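Local structure of calcium binding protein (Fasciola hepatica, 5FX0) at residues Ile15-Thr20 / Leu86-Arg91; Glu32-Leu37 / Gln53-Tyr58; Cys69-Gly74 / Gly93-Leu98; Met78-Glu83 / Leu98-Pro103. The protein probably binds calcium ions as a whole, with EF hands elsewhere in its chain, and is represented here by its dynein light chain-like domain. One frame throughout, in Å; residues are numbered along the deposited sequence.

Contact 1: Ile15-Thr20 / Leu86-Arg91; sequences IEMIAT and LSIQFR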
# COMPACT_ATOMS: atom_id res chain seq x y z
N ILE A 15 -9.95 -11.57 13.22
CA ILE A 15 -9.07 -11.36 12.09
C ILE A 15 -9.72 -11.99 10.89
O ILE A 15 -10.06 -13.16 10.95
CB ILE A 15 -7.70 -12.02 12.32
CG1 ILE A 15 -6.91 -11.25 13.37
CG2 ILE A 15 -6.90 -12.17 11.02
CD1 ILE A 15 -6.29 -9.96 12.84
N GLU A 16 -9.85 -11.23 9.80
CA GLU A 16 -10.44 -11.73 8.56
C GLU A 16 -9.40 -11.74 7.43
O GLU A 16 -8.91 -10.70 7.01
CB GLU A 16 -11.62 -10.84 8.19
CG GLU A 16 -12.40 -11.24 6.93
CD GLU A 16 -13.12 -10.04 6.29
OE1 GLU A 16 -13.77 -9.23 7.02
OE2 GLU A 16 -13.02 -9.88 5.05
N MET A 17 -9.07 -12.94 6.94
CA MET A 17 -8.09 -13.09 5.88
C MET A 17 -8.70 -12.61 4.59
O MET A 17 -9.86 -12.87 4.35
CB MET A 17 -7.68 -14.56 5.70
CG MET A 17 -6.44 -14.78 4.82
SD MET A 17 -4.91 -14.01 5.44
CE MET A 17 -4.93 -14.36 7.21
N ILE A 18 -7.92 -11.88 3.80
CA ILE A 18 -8.29 -11.41 2.46
C ILE A 18 -7.57 -12.27 1.41
O ILE A 18 -8.22 -12.95 0.62
CB ILE A 18 -7.95 -9.90 2.29
CG1 ILE A 18 -8.78 -9.07 3.27
CG2 ILE A 18 -8.25 -9.45 0.87
CD1 ILE A 18 -8.38 -7.61 3.39
N ALA A 19 -6.24 -12.28 1.46
CA ALA A 19 -5.38 -13.04 0.56
C ALA A 19 -4.02 -13.24 1.19
O ALA A 19 -3.47 -12.32 1.82
CB ALA A 19 -5.18 -12.33 -0.78
N THR A 20 -3.47 -14.43 0.98
CA THR A 20 -2.13 -14.74 1.46
C THR A 20 -1.44 -15.78 0.61
O THR A 20 -2.08 -16.64 -0.01
CB THR A 20 -2.17 -15.16 2.97
OG1 THR A 20 -0.84 -15.24 3.49
CG2 THR A 20 -2.85 -16.46 3.17
N LEU A 86 6.25 -13.84 -0.69
CA LEU A 86 5.46 -13.91 0.53
C LEU A 86 4.67 -12.61 0.70
O LEU A 86 5.24 -11.52 0.65
CB LEU A 86 6.32 -14.12 1.76
CG LEU A 86 7.14 -15.40 1.80
CD1 LEU A 86 7.99 -15.39 3.06
CD2 LEU A 86 6.23 -16.62 1.78
N SER A 87 3.37 -12.76 0.87
CA SER A 87 2.48 -11.67 1.17
C SER A 87 1.34 -12.14 2.03
O SER A 87 0.97 -13.32 2.05
CB SER A 87 1.91 -11.08 -0.10
OG SER A 87 1.01 -12.01 -0.68
N ILE A 88 0.75 -11.17 2.70
CA ILE A 88 -0.44 -11.38 3.50
C ILE A 88 -1.24 -10.08 3.47
O ILE A 88 -0.67 -8.96 3.46
CB ILE A 88 -0.08 -11.88 4.89
CG1 ILE A 88 -1.31 -12.38 5.64
CG2 ILE A 88 0.66 -10.83 5.72
CD1 ILE A 88 -0.92 -13.18 6.86
N GLN A 89 -2.56 -10.24 3.38
CA GLN A 89 -3.52 -9.17 3.40
C GLN A 89 -4.63 -9.63 4.30
O GLN A 89 -5.17 -10.70 4.11
CB GLN A 89 -4.08 -8.93 2.02
CG GLN A 89 -3.01 -8.63 1.01
CD GLN A 89 -3.58 -8.63 -0.37
OE1 GLN A 89 -4.66 -8.09 -0.61
NE2 GLN A 89 -2.87 -9.25 -1.29
N PHE A 90 -4.94 -8.85 5.31
CA PHE A 90 -5.99 -9.21 6.23
C PHE A 90 -6.63 -7.98 6.84
O PHE A 90 -6.09 -6.89 6.77
CB PHE A 90 -5.47 -10.17 7.29
CG PHE A 90 -4.41 -9.61 8.16
CD1 PHE A 90 -3.11 -9.63 7.76
CD2 PHE A 90 -4.71 -9.08 9.41
CE1 PHE A 90 -2.10 -9.10 8.56
CE2 PHE A 90 -3.72 -8.54 10.22
CZ PHE A 90 -2.41 -8.57 9.80
N ARG A 91 -7.81 -8.18 7.39
CA ARG A 91 -8.58 -7.12 8.01
C ARG A 91 -8.64 -7.41 9.51
O ARG A 91 -8.84 -8.55 9.94
CB ARG A 91 -9.97 -7.06 7.39
CG ARG A 91 -10.97 -6.13 8.07
CD ARG A 91 -12.28 -5.99 7.29
NE ARG A 91 -12.06 -5.22 6.06
CZ ARG A 91 -11.85 -5.72 4.83
NH1 ARG A 91 -11.86 -7.02 4.58
NH2 ARG A 91 -11.63 -4.88 3.81

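Contact 2: Glu32-Leu37 / Gln53-Tyr58; sequences EKFKSL and QDMKNY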
# COMPACT_ATOMS: atom_id res chain seq x y z
N GLU A 32 -1.59 -12.55 14.90
CA GLU A 32 -1.59 -12.34 16.37
C GLU A 32 -0.72 -11.13 16.78
O GLU A 32 -1.12 -10.32 17.61
CB GLU A 32 -1.12 -13.57 17.14
CG GLU A 32 -1.92 -14.86 16.90
CD GLU A 32 -3.35 -14.86 17.42
OE1 GLU A 32 -3.81 -13.87 18.05
OE2 GLU A 32 -4.02 -15.89 17.20
N LYS A 33 0.45 -11.02 16.15
CA LYS A 33 1.31 -9.83 16.30
C LYS A 33 0.58 -8.53 15.94
O LYS A 33 0.63 -7.56 16.71
CB LYS A 33 2.59 -9.96 15.47
CG LYS A 33 3.60 -8.85 15.67
CD LYS A 33 4.30 -8.98 17.01
CE LYS A 33 5.11 -7.74 17.39
NZ LYS A 33 5.11 -7.57 18.88
N PHE A 34 -0.10 -8.50 14.80
CA PHE A 34 -0.85 -7.30 14.44
C PHE A 34 -1.91 -6.95 15.50
O PHE A 34 -2.09 -5.78 15.84
CB PHE A 34 -1.51 -7.45 13.09
CG PHE A 34 -2.10 -6.18 12.56
CD1 PHE A 34 -1.29 -5.24 11.97
CD2 PHE A 34 -3.44 -5.92 12.68
CE1 PHE A 34 -1.82 -4.06 11.47
CE2 PHE A 34 -3.99 -4.75 12.16
CZ PHE A 34 -3.17 -3.82 11.55
N LYS A 35 -2.62 -7.97 15.96
CA LYS A 35 -3.64 -7.86 17.01
C LYS A 35 -3.06 -7.16 18.26
O LYS A 35 -3.65 -6.22 18.78
CB LYS A 35 -4.15 -9.25 17.38
CG LYS A 35 -5.59 -9.36 17.82
CD LYS A 35 -5.99 -10.84 17.95
CE LYS A 35 -7.43 -11.04 18.39
NZ LYS A 35 -7.63 -10.79 19.84
N SER A 36 -1.90 -7.62 18.72
CA SER A 36 -1.33 -7.10 19.97
C SER A 36 -0.76 -5.71 19.77
O SER A 36 -0.85 -4.87 20.66
CB SER A 36 -0.26 -8.04 20.54
OG SER A 36 1.03 -7.66 20.10
N LEU A 37 -0.18 -5.46 18.59
CA LEU A 37 0.35 -4.14 18.28
C LEU A 37 -0.73 -3.07 18.21
O LEU A 37 -0.53 -1.96 18.72
CB LEU A 37 1.17 -4.14 17.00
CG LEU A 37 2.51 -4.87 17.01
CD1 LEU A 37 3.11 -4.79 15.62
CD2 LEU A 37 3.47 -4.27 18.03
N GLN A 53 5.46 0.25 11.21
CA GLN A 53 6.90 0.14 11.43
C GLN A 53 7.27 -1.11 12.21
O GLN A 53 8.13 -1.87 11.77
CB GLN A 53 7.43 1.38 12.15
CG GLN A 53 8.95 1.52 12.11
CD GLN A 53 9.47 2.57 13.09
OE1 GLN A 53 10.60 2.48 13.54
NE2 GLN A 53 8.63 3.55 13.42
N ASP A 54 6.62 -1.33 13.34
CA ASP A 54 6.84 -2.55 14.15
C ASP A 54 6.47 -3.86 13.45
O ASP A 54 7.16 -4.88 13.61
CB ASP A 54 6.12 -2.45 15.49
CG ASP A 54 6.58 -1.25 16.32
OD1 ASP A 54 7.76 -0.82 16.16
OD2 ASP A 54 5.76 -0.72 17.12
N MET A 55 5.41 -3.85 12.66
CA MET A 55 5.13 -5.01 11.82
C MET A 55 6.32 -5.30 10.90
O MET A 55 6.80 -6.43 10.83
CB MET A 55 3.85 -4.83 11.00
CG MET A 55 2.59 -5.06 11.77
SD MET A 55 2.35 -6.73 12.41
CE MET A 55 2.41 -7.71 10.91
N LYS A 56 6.79 -4.28 10.19
CA LYS A 56 7.90 -4.45 9.24
C LYS A 56 9.18 -4.96 9.91
O LYS A 56 9.86 -5.81 9.36
CB LYS A 56 8.14 -3.18 8.39
CG LYS A 56 9.57 -2.66 8.43
CD LYS A 56 10.05 -2.16 7.10
CE LYS A 56 11.57 -2.15 7.02
NZ LYS A 56 12.04 -2.93 5.84
N ASN A 57 9.51 -4.42 11.08
CA ASN A 57 10.68 -4.85 11.87
C ASN A 57 10.55 -6.27 12.41
O ASN A 57 11.49 -7.05 12.29
CB ASN A 57 10.94 -3.88 13.04
CG ASN A 57 11.35 -2.47 12.57
OD1 ASN A 57 11.71 -2.27 11.43
ND2 ASN A 57 11.26 -1.51 13.47
N TYR A 58 9.39 -6.61 12.98
CA TYR A 58 9.12 -7.98 13.48
C TYR A 58 9.32 -9.03 12.38
O TYR A 58 9.92 -10.08 12.61
CB TYR A 58 7.71 -8.07 14.06
CG TYR A 58 7.20 -9.48 14.36
CD1 TYR A 58 7.49 -10.12 15.58
CD2 TYR A 58 6.39 -10.16 13.43
CE1 TYR A 58 7.01 -11.39 15.85
CE2 TYR A 58 5.91 -11.43 13.69
CZ TYR A 58 6.21 -12.04 14.90
OH TYR A 58 5.72 -13.31 15.13

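Contact 3: Cys69-Gly74 / Gly93-Leu98; sequences CVILTG and GRHICL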
# COMPACT_ATOMS: atom_id res chain seq x y z
N CYS A 69 5.05 -2.87 4.79
CA CYS A 69 3.76 -2.95 5.45
C CYS A 69 2.99 -1.68 5.17
O CYS A 69 3.52 -0.57 5.30
CB CYS A 69 3.89 -3.16 6.96
SG CYS A 69 2.27 -3.39 7.77
N VAL A 70 1.75 -1.84 4.74
CA VAL A 70 0.83 -0.75 4.51
C VAL A 70 -0.42 -1.06 5.32
O VAL A 70 -0.92 -2.19 5.29
CB VAL A 70 0.48 -0.60 3.01
CG1 VAL A 70 -0.60 0.46 2.79
CG2 VAL A 70 1.70 -0.21 2.22
N ILE A 71 -0.91 -0.07 6.06
CA ILE A 71 -2.16 -0.19 6.79
C ILE A 71 -3.10 0.81 6.18
O ILE A 71 -2.70 1.95 5.90
CB ILE A 71 -1.98 0.06 8.29
CG1 ILE A 71 -0.95 -0.90 8.86
CG2 ILE A 71 -3.29 -0.14 9.03
CD1 ILE A 71 -0.66 -0.63 10.33
N LEU A 72 -4.34 0.39 5.98
CA LEU A 72 -5.32 1.29 5.45
C LEU A 72 -6.72 0.98 5.88
O LEU A 72 -6.98 -0.02 6.51
CB LEU A 72 -5.24 1.33 3.94
CG LEU A 72 -5.54 0.02 3.23
CD1 LEU A 72 -6.62 0.23 2.19
CD2 LEU A 72 -4.27 -0.50 2.59
N THR A 73 -7.60 1.91 5.56
CA THR A 73 -9.04 1.75 5.64
C THR A 73 -9.49 2.20 4.27
O THR A 73 -9.03 3.23 3.77
CB THR A 73 -9.64 2.69 6.72
OG1 THR A 73 -9.65 4.04 6.23
CG2 THR A 73 -8.79 2.64 7.96
N GLY A 74 -10.36 1.43 3.65
CA GLY A 74 -10.90 1.79 2.35
C GLY A 74 -10.68 0.62 1.44
O GLY A 74 -10.60 -0.51 1.90
N GLY A 93 -10.83 -5.40 12.25
CA GLY A 93 -11.78 -4.31 12.39
C GLY A 93 -11.82 -3.39 11.19
O GLY A 93 -12.09 -3.82 10.06
N ARG A 94 -11.53 -2.13 11.43
CA ARG A 94 -11.50 -1.12 10.37
C ARG A 94 -10.19 -1.06 9.59
O ARG A 94 -10.14 -0.50 8.49
CB ARG A 94 -11.83 0.27 10.94
CG ARG A 94 -10.81 0.92 11.87
CD ARG A 94 -11.25 2.35 12.20
NE ARG A 94 -10.23 3.07 12.95
CZ ARG A 94 -9.96 2.91 14.25
NH1 ARG A 94 -10.64 2.04 15.01
NH2 ARG A 94 -8.98 3.62 14.81
N HIS A 95 -9.13 -1.61 10.16
CA HIS A 95 -7.82 -1.60 9.53
C HIS A 95 -7.56 -2.83 8.66
O HIS A 95 -7.92 -3.95 9.01
CB HIS A 95 -6.76 -1.49 10.60
CG HIS A 95 -6.87 -0.24 11.38
ND1 HIS A 95 -6.74 1.01 10.80
CD2 HIS A 95 -7.15 -0.02 12.69
CE1 HIS A 95 -6.91 1.94 11.71
NE2 HIS A 95 -7.16 1.34 12.87
N ILE A 96 -6.92 -2.58 7.52
CA ILE A 96 -6.49 -3.60 6.58
C ILE A 96 -4.98 -3.52 6.64
O ILE A 96 -4.42 -2.44 6.50
CB ILE A 96 -6.98 -3.32 5.14
CG1 ILE A 96 -8.50 -3.52 5.04
CG2 ILE A 96 -6.24 -4.20 4.12
CD1 ILE A 96 -9.15 -2.84 3.84
N CYS A 97 -4.33 -4.66 6.85
CA CYS A 97 -2.89 -4.76 6.78
C CYS A 97 -2.45 -5.48 5.50
O CYS A 97 -2.85 -6.59 5.26
CB CYS A 97 -2.36 -5.49 8.01
SG CYS A 97 -0.57 -5.66 8.00
N LEU A 98 -1.63 -4.81 4.70
CA LEU A 98 -0.95 -5.39 3.58
C LEU A 98 0.53 -5.48 3.95
O LEU A 98 1.15 -4.48 4.26
CB LEU A 98 -1.10 -4.50 2.33
CG LEU A 98 -2.50 -4.02 1.98
CD1 LEU A 98 -2.40 -3.12 0.75
CD2 LEU A 98 -3.49 -5.17 1.73

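Contact 4: Met78-Glu83 / Leu98-Pro103; sequences MHFSHE and LAWRTP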
# COMPACT_ATOMS: atom_id res chain seq x y z
N MET A 78 -3.39 -3.43 -5.84
CA MET A 78 -1.93 -3.39 -5.74
C MET A 78 -1.23 -4.25 -6.79
O MET A 78 -1.86 -5.12 -7.43
CB MET A 78 -1.45 -3.77 -4.34
CG MET A 78 -1.72 -5.20 -3.91
SD MET A 78 -0.68 -5.69 -2.51
CE MET A 78 -0.51 -7.46 -2.80
N HIS A 79 0.06 -3.97 -6.96
CA HIS A 79 0.97 -4.79 -7.76
C HIS A 79 2.44 -4.61 -7.33
O HIS A 79 2.92 -3.48 -7.18
CB HIS A 79 0.81 -4.50 -9.26
CG HIS A 79 1.39 -5.57 -10.14
ND1 HIS A 79 0.84 -6.84 -10.23
CD2 HIS A 79 2.46 -5.57 -10.96
CE1 HIS A 79 1.56 -7.56 -11.06
NE2 HIS A 79 2.55 -6.82 -11.52
N PHE A 80 3.12 -5.73 -7.10
CA PHE A 80 4.57 -5.80 -6.87
C PHE A 80 5.23 -6.73 -7.90
O PHE A 80 6.20 -6.34 -8.55
CB PHE A 80 4.86 -6.28 -5.44
CG PHE A 80 6.26 -6.86 -5.24
CD1 PHE A 80 7.40 -6.23 -5.75
CD2 PHE A 80 6.43 -8.03 -4.50
CE1 PHE A 80 8.67 -6.77 -5.55
CE2 PHE A 80 7.69 -8.57 -4.30
CZ PHE A 80 8.81 -7.94 -4.82
N SER A 81 4.73 -7.96 -8.02
CA SER A 81 5.39 -8.99 -8.84
C SER A 81 4.42 -10.03 -9.40
O SER A 81 3.42 -10.38 -8.77
CB SER A 81 6.47 -9.70 -8.02
OG SER A 81 7.38 -10.38 -8.86
N HIS A 82 4.75 -10.50 -10.61
CA HIS A 82 4.15 -11.70 -11.19
C HIS A 82 4.79 -12.93 -10.55
O HIS A 82 4.17 -13.99 -10.50
CB HIS A 82 4.38 -11.74 -12.70
CG HIS A 82 3.81 -10.56 -13.43
ND1 HIS A 82 2.46 -10.29 -13.48
CD2 HIS A 82 4.41 -9.58 -14.15
CE1 HIS A 82 2.25 -9.19 -14.19
NE2 HIS A 82 3.42 -8.74 -14.60
N GLU A 83 6.03 -12.78 -10.07
CA GLU A 83 6.75 -13.87 -9.40
C GLU A 83 6.07 -14.25 -8.08
O GLU A 83 5.32 -13.44 -7.50
CB GLU A 83 8.21 -13.47 -9.09
CG GLU A 83 9.06 -12.99 -10.26
CD GLU A 83 9.30 -14.06 -11.29
OE1 GLU A 83 9.81 -15.14 -10.93
OE2 GLU A 83 8.99 -13.83 -12.48
N LEU A 98 -1.63 -4.81 4.70
CA LEU A 98 -0.95 -5.39 3.58
C LEU A 98 0.53 -5.48 3.95
O LEU A 98 1.15 -4.48 4.26
CB LEU A 98 -1.10 -4.50 2.33
CG LEU A 98 -2.50 -4.02 1.98
CD1 LEU A 98 -2.40 -3.12 0.75
CD2 LEU A 98 -3.49 -5.17 1.73
N ALA A 99 1.09 -6.68 3.91
CA ALA A 99 2.52 -6.89 4.17
C ALA A 99 3.06 -7.87 3.15
O ALA A 99 2.43 -8.87 2.87
CB ALA A 99 2.76 -7.41 5.60
N TRP A 100 4.21 -7.58 2.60
CA TRP A 100 4.83 -8.47 1.65
C TRP A 100 6.32 -8.25 1.58
O TRP A 100 6.86 -7.24 2.04
CB TRP A 100 4.18 -8.31 0.29
CG TRP A 100 4.50 -7.03 -0.36
CD1 TRP A 100 5.49 -6.81 -1.25
CD2 TRP A 100 3.83 -5.79 -0.18
NE1 TRP A 100 5.49 -5.51 -1.64
CE2 TRP A 100 4.48 -4.85 -1.00
CE3 TRP A 100 2.75 -5.37 0.58
CZ2 TRP A 100 4.09 -3.51 -1.08
CZ3 TRP A 100 2.35 -4.04 0.51
CH2 TRP A 100 3.01 -3.13 -0.31
N ARG A 101 7.00 -9.22 1.01
CA ARG A 101 8.44 -9.26 1.05
C ARG A 101 8.97 -9.12 -0.35
O ARG A 101 8.38 -9.64 -1.30
CB ARG A 101 8.89 -10.57 1.67
CG ARG A 101 10.33 -10.51 2.15
CD ARG A 101 11.16 -11.70 1.72
NE ARG A 101 11.42 -12.58 2.85
CZ ARG A 101 11.42 -13.92 2.81
NH1 ARG A 101 11.13 -14.60 1.70
NH2 ARG A 101 11.70 -14.57 3.93
N THR A 102 10.08 -8.41 -0.47
CA THR A 102 10.72 -8.15 -1.76
C THR A 102 12.19 -8.61 -1.70
O THR A 102 12.81 -8.52 -0.63
CB THR A 102 10.57 -6.65 -2.14
OG1 THR A 102 11.15 -6.40 -3.43
CG2 THR A 102 11.21 -5.71 -1.08
N PRO A 103 12.76 -9.13 -2.83
CA PRO A 103 14.16 -9.61 -2.80
C PRO A 103 15.18 -8.50 -2.51
O PRO A 103 16.33 -8.81 -2.21
CB PRO A 103 14.37 -10.17 -4.22
CG PRO A 103 13.38 -9.46 -5.07
CD PRO A 103 12.17 -9.28 -4.18

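Contact 1: Ile15-Thr20 / Leu86-Arg91
Q89 lies opposite a classic beta bulge, formed by I18 and A19 in strand 15-20, at one edge of the sheet. Its side chain starts along that strand. CB sits 3.5 Å from A19 O and touches I18 CB. CG follows A19 O at a slightly longer distance. With chi1 at -57°, CG lies anti to the carbonyl carbon, and the extended chain then carries the amide beside A19. There NE2 is 3.9 Å from A19 CB. OE1 passes I18 CG2 and is hydrogen-bonded to Y76 OH.

The backbone explains the bulge. Q89 O accepts two donors from one face of its plane, I18 N at 3.0 Å and A19 N at 3.3 Å. Q89 N in turn donates to A19 O. Beyond the bulge, E16 and R91 form a hydrogen-bonded antiparallel pair. Their side chains run side by side, and E16 OE2 reaches the edge of the guanidinium in a salt bridge of 3.1 Å to R91 NH1. Its hydrogen bond is weak, and the two planes are 36° apart. At the other end T20 OG1 donates to a lone pair of S87 O, 3.0 Å away, and is also hydrogen-bonded to M22 N.

Apart from T20 OG1, the M17 and F90 face is mainly apolar. M17 crosses I88 at about a right angle, with SD 4.0 Å from I88 CG1. I15 CD1 reaches F90 CD2 at 3.9 Å. This face turns to helix 24-40, where F90 meets F34 edge-to-face. The Q89 face meets strand 75-79, and strand 95-101 flanks 87-92 on its other side.

Contact 2: Glu32-Leu37 / Gln53-Tyr58
L37 N donates to K33 O at 2.9 Å, and Y58 N to D54 O at the same length. Both are backbone bonds, one turn long, in antiparallel-running helices. Each joins two residues whose side chains point across to the other helix. Between the helices the contact is apolar, and the short segment axes are 10.5 Å apart.

K33 and Y58 make the outer part. K33 CG lies over the centre of one face of the Y58 ring, 3.8 Å from its centroid, in a CH-pi contact. K33 CD follows over the same ring, 3.7 Å from Y58 CD1. The lysine chain bends at chi2 (74°), which lays its methylenes over the ring.

M55 fills the inner part. It bends at both chi2 and chi3, and its sulfur is turned back to the first helix. M55 SD is 3.8 Å from F34 CA and equally close to L37 CD1. F34 meets M55 at about a right angle. M55 CG lies at the ring edge, 3.9 Å from F34 CD1, and SD makes a Met-aromatic contact at the same edge. L37 CD1 also touches D54 CB, at 3.8 Å, so that this methyl sits between the two residues.

The helix pair 24-40 and 48-63 belongs to the dynein light chain fold and packs on one face of the sheet. F34 reaches I71, and M55 reaches C69. On the far side of helix 48-63, Q53 and K56 pack on H82 and F80 of the second subunit.

Contact 3: Cys69-Gly74 / Gly93-Leu98
L72 and L98 cross obliquely on one face of the sheet, and their methyls meet with L72 CD2 3.7 Å from L98 CD1. L72 CG stands between the backbone N and the carbonyl carbon (chi1 63°). This turn brings the branched end over the neighbouring strand. L72 CG also leans on I96, 4.1 Å from I96 CB. V70 completes this face beside L98.

The opposite face carries C69, I71, H95 and C97. C69 and C97 both hold SG anti to the backbone N. The two sulfurs come within 3.6 Å of each other, in contact but far too long for a disulfide. I71 CG2 lies 4.0 Å from H95 CB. T73 lies alongside H95 and points the same way. R94 covers one face of the H95 ring with CG 3.8 Å above the plane. Its guanidinium reaches on to D45 in a salt bridge.

Two hydrogen-bonded antiparallel pairs hold the backbones together. V70 N to L98 O is 2.7 Å, with L98 N returning to V70 O. L72 and I96 repeat this exchange, and I96 N to L72 O is 2.8 Å. I71 and C97 form the non-hydrogen-bonded pair between them.

The cysteine and I71 face packs against helices 24-40 and 48-63, with V51 and A52 on I71, M48 on H95 and F34 on C97. The leucine face meets Y76 of strand 75-79. Strand 67-72 is outermost only within its own chain: residues 69-74 pair antiparallel with a strand of the second subunit and extend the sheet, as in dynein light chain dimers.

Contact 4: Met78-Glu83 / Leu98-Pro103
F80, just after strand 75-79, packs on W100 of strand 95-101. In this dynein light chain-like fold strand 75-79 pairs with the second subunit through M78 and H79. F80 CD2 is 3.6 Å from W100 CD1. The two rings meet obliquely, with planes 36° apart. The far rim of the phenyl ring reaches the last modelled residues, R101 to P103. F80 CE2 is 3.3 Å from R101 O, and F80 CZ is 3.1 Å from T102 OG1. P103 CD sits at the ring edge, 3.7 Å from the same CZ. With CG anti to the backbone N (chi1 159°), F80 extends across to all of these. F85 meets its ring edge-to-face, and Q68 of the second subunit packs on it. S81 lays its CB over the centre of one F80 face, 3.8 Å above the plane.

M78 approaches W100 from above. Its SD stands over the face of the six-membered ring, 4.8 Å from the centroid, in a loose Met-aromatic contact. It also brushes L98.

Farther out, backbone bonds to Q68 of the same chain position W100. After F80 the chain enters an ST turn, in which S81 OG accepts E83 N at 3.0 Å.

Contacts 1 and 3 are two ladders of one antiparallel sheet, joined where strands 87-92 and 95-101 pair. Contact 1 is at an edge and only partly buried; it mixes backbone bonds, a bulge and a salt bridge. Contact 3 is buried and relies on regular pairing and branched apolar side chains, with two cysteines in contact. Contact 2 has no backbone link between its segments. It joins two helices by methionine, aromatic and lysine methylene packing, and F34 and M55 carry it onto the sheet. Contact 4 shares L98 with contact 3 but lies farthest from the chain centre, with aromatic packing near the modelled C-terminal end. Contacts 2, 3 and 4 touch the second subunit, whereas contact 1 does not.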